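Local coordinates for 361aa long hypothetical D-aminopeptidase (Pyrococcus horikoshii, PDB 2DRH), which is of unknown function but belongs to peptidase family S58 and is probably an aminopeptidase, at residues A[203-208]-A[320-325]. Numbering follows the deposited sequence.
Sequences ALVLSN and EEAIIN
V205 and A322 meet in a buried helix-on-sheet contact, where helix 309-328 lies across one face of the sheet that contains strand 198-207. The side chains that meet are all apolar, and no hydrogen bond joins the two segments. The axes approach to 7.7 Å at a crossing of -47°, and the small A203 and A322 at the interface are consistent with that closeness. A322 faces the strand where the two backbones come nearest, with the CA atoms of V205 and A322 6.2 Å apart.

V205 does most of the touching from the strand, and both of its methyls reach the methyl of A322. With chi1 at -55°, CG1 stands anti to the carbonyl carbon and makes the nearer of the two approaches, V205 CG1 to A322 CB being 3.8 Å. The other branch also turns to the helix backbone, V205 CG2 lying 3.4 Å from A322 O, and continues alongside I323, whose CG1 is 4.2 Å from V205 CG2. A203, two residues earlier on the same face of the strand, adds a looser methyl-to-methyl approach, its CB 4.4 Å from A322 CB.

N325 ND2 gives a nearly straight bond (174°) to E321 OE2 one turn back, meeting the carboxylate on its anti side but tilted well out of its plane. N325 ND2 also bonds to S187 O and E321 OE1 forms a salt bridge with R190, which ties the helix to strand 184-193. Near the C-terminal end of the strand, S207 OG hydrogen-bonds S326 OG, on the helix just after N325. Strand 198-207 itself runs antiparallel between 184-193 and 240-246, and I323 touches I240, the first residue of strand 240-246, so the helix packs over all three strands.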
ATOM      1  N   ALA A 203      20.845  -8.928  11.659  1.00 20.83           N
ATOM      2  CA  ALA A 203      20.670  -8.587  10.255  1.00 21.10           C
ATOM      3  C   ALA A 203      21.635  -9.298   9.329  1.00 20.77           C
ATOM      4  O   ALA A 203      22.809  -9.457   9.638  1.00 22.39           O
ATOM      5  CB  ALA A 203      20.798  -7.081  10.058  1.00 19.72           C
ATOM      6  N   LEU A 204      21.113  -9.738   8.192  1.00 21.79           N
ATOM      7  CA  LEU A 204      21.915 -10.382   7.170  1.00 21.28           C
ATOM      8  C   LEU A 204      21.570  -9.650   5.876  1.00 21.72           C
ATOM      9  O   LEU A 204      20.395  -9.508   5.520  1.00 22.40           O
ATOM     10  CB  LEU A 204      21.569 -11.868   7.051  1.00 20.22           C
ATOM     11  CG  LEU A 204      22.345 -12.625   5.963  1.00 22.10           C
ATOM     12  CD1 LEU A 204      22.326 -14.102   6.262  1.00 22.19           C
ATOM     13  CD2 LEU A 204      21.740 -12.357   4.578  1.00 21.08           C
ATOM     14  N   VAL A 205      22.585  -9.170   5.174  1.00 20.21           N
ATOM     15  CA  VAL A 205      22.330  -8.456   3.940  1.00 20.02           C
ATOM     16  C   VAL A 205      23.074  -9.053   2.764  1.00 19.26           C
ATOM     17  O   VAL A 205      24.122  -9.673   2.922  1.00 19.73           O
ATOM     18  CB  VAL A 205      22.734  -6.967   4.054  1.00 18.81           C
ATOM     19  CG1 VAL A 205      22.024  -6.314   5.242  1.00 16.80           C
ATOM     20  CG2 VAL A 205      24.250  -6.852   4.188  1.00 19.76           C
ATOM     21  N   LEU A 206      22.502  -8.861   1.582  1.00 19.63           N
ATOM     22  CA  LEU A 206      23.087  -9.313   0.327  1.00 18.35           C
ATOM     23  C   LEU A 206      23.250  -7.984  -0.386  1.00 19.12           C
ATOM     24  O   LEU A 206      22.284  -7.442  -0.913  1.00 18.30           O
ATOM     25  CB  LEU A 206      22.109 -10.220  -0.435  1.00 19.38           C
ATOM     26  CG  LEU A 206      22.530 -10.667  -1.842  1.00 18.78           C
ATOM     27  CD1 LEU A 206      23.854 -11.401  -1.767  1.00 17.30           C
ATOM     28  CD2 LEU A 206      21.456 -11.555  -2.457  1.00 19.34           C
ATOM     29  N   SER A 207      24.467  -7.446  -0.363  1.00 20.09           N
ATOM     30  CA  SER A 207      24.740  -6.148  -0.964  1.00 22.07           C
ATOM     31  C   SER A 207      25.146  -6.241  -2.419  1.00 21.72           C
ATOM     32  O   SER A 207      26.017  -7.028  -2.781  1.00 22.04           O
ATOM     33  CB  SER A 207      25.839  -5.431  -0.177  1.00 23.44           C
ATOM     34  OG  SER A 207      27.065  -6.139  -0.272  1.00 26.69           O
ATOM     35  N   ASN A 208      24.529  -5.411  -3.249  1.00 21.60           N
ATOM     36  CA  ASN A 208      24.833  -5.413  -4.673  1.00 21.90           C
ATOM     37  C   ASN A 208      24.414  -4.081  -5.276  1.00 21.12           C
ATOM     38  O   ASN A 208      23.809  -4.036  -6.348  1.00 21.65           O
ATOM     39  CB  ASN A 208      24.085  -6.564  -5.358  1.00 20.90           C
ATOM     40  CG  ASN A 208      24.451  -6.708  -6.824  1.00 23.56           C
ATOM     41  OD1 ASN A 208      25.614  -6.942  -7.169  1.00 22.92           O
ATOM     42  ND2 ASN A 208      23.460  -6.566  -7.696  1.00 20.16           N
ATOM     43  N   GLU A 320      23.275  -1.123   8.819  1.00 19.20           N
ATOM     44  CA  GLU A 320      24.425  -0.322   8.411  1.00 19.81           C
ATOM     45  C   GLU A 320      25.731  -1.093   8.563  1.00 20.71           C
ATOM     46  O   GLU A 320      26.545  -1.125   7.636  1.00 17.48           O
ATOM     47  CB  GLU A 320      24.505   0.988   9.207  1.00 20.20           C
ATOM     48  CG  GLU A 320      25.620   1.925   8.729  1.00 20.71           C
ATOM     49  CD  GLU A 320      25.673   3.249   9.487  1.00 22.90           C
ATOM     50  OE1 GLU A 320      24.628   3.678  10.036  1.00 25.39           O
ATOM     51  OE2 GLU A 320      26.759   3.873   9.518  1.00 20.20           O
ATOM     52  N   GLU A 321      25.943  -1.712   9.724  1.00 20.05           N
ATOM     53  CA  GLU A 321      27.171  -2.453   9.912  1.00 19.76           C
ATOM     54  C   GLU A 321      27.190  -3.687   9.015  1.00 19.63           C
ATOM     55  O   GLU A 321      28.225  -4.015   8.433  1.00 19.73           O
ATOM     56  CB  GLU A 321      27.361  -2.875  11.377  1.00 22.50           C
ATOM     57  CG  GLU A 321      28.831  -3.191  11.706  1.00 22.81           C
ATOM     58  CD  GLU A 321      29.014  -4.036  12.962  1.00 26.41           C
ATOM     59  OE1 GLU A 321      28.438  -3.695  14.017  1.00 27.80           O
ATOM     60  OE2 GLU A 321      29.748  -5.044  12.888  1.00 26.85           O
ATOM     61  N   ALA A 322      26.050  -4.364   8.898  1.00 18.50           N
ATOM     62  CA  ALA A 322      25.971  -5.562   8.067  1.00 19.91           C
ATOM     63  C   ALA A 322      26.407  -5.268   6.633  1.00 20.09           C
ATOM     64  O   ALA A 322      27.055  -6.103   5.997  1.00 22.63           O
ATOM     65  CB  ALA A 322      24.560  -6.126   8.077  1.00 16.51           C
ATOM     66  N   ILE A 323      26.051  -4.091   6.128  1.00 19.71           N
ATOM     67  CA  ILE A 323      26.429  -3.709   4.772  1.00 19.30           C
ATOM     68  C   ILE A 323      27.939  -3.550   4.700  1.00 21.22           C
ATOM     69  O   ILE A 323      28.587  -4.099   3.807  1.00 21.54           O
ATOM     70  CB  ILE A 323      25.755  -2.385   4.344  1.00 19.19           C
ATOM     71  CG1 ILE A 323      24.245  -2.603   4.200  1.00 18.55           C
ATOM     72  CG2 ILE A 323      26.361  -1.883   3.025  1.00 17.44           C
ATOM     73  CD1 ILE A 323      23.453  -1.336   3.931  1.00 16.34           C
ATOM     74  N   ILE A 324      28.502  -2.805   5.648  1.00 20.27           N
ATOM     75  CA  ILE A 324      29.944  -2.598   5.672  1.00 22.48           C
ATOM     76  C   ILE A 324      30.682  -3.941   5.790  1.00 23.19           C
ATOM     77  O   ILE A 324      31.644  -4.196   5.053  1.00 22.78           O
ATOM     78  CB  ILE A 324      30.350  -1.660   6.841  1.00 22.85           C
ATOM     79  CG1 ILE A 324      29.690  -0.290   6.653  1.00 22.27           C
ATOM     80  CG2 ILE A 324      31.862  -1.528   6.916  1.00 22.71           C
ATOM     81  CD1 ILE A 324      29.894   0.327   5.271  1.00 24.73           C
ATOM     82  N   ASN A 325      30.221  -4.803   6.696  1.00 21.15           N
ATOM     83  CA  ASN A 325      30.845  -6.111   6.876  1.00 21.35           C
ATOM     84  C   ASN A 325      30.845  -6.933   5.588  1.00 22.20           C
ATOM     85  O   ASN A 325      31.748  -7.742   5.365  1.00 21.73           O
ATOM     86  CB  ASN A 325      30.142  -6.902   7.990  1.00 21.15           C
ATOM     87  CG  ASN A 325      30.360  -6.289   9.358  1.00 20.86           C
ATOM     88  OD1 ASN A 325      31.433  -5.775   9.638  1.00 20.05           O
ATOM     89  ND2 ASN A 325      29.347  -6.351  10.220  1.00 22.90           N
TER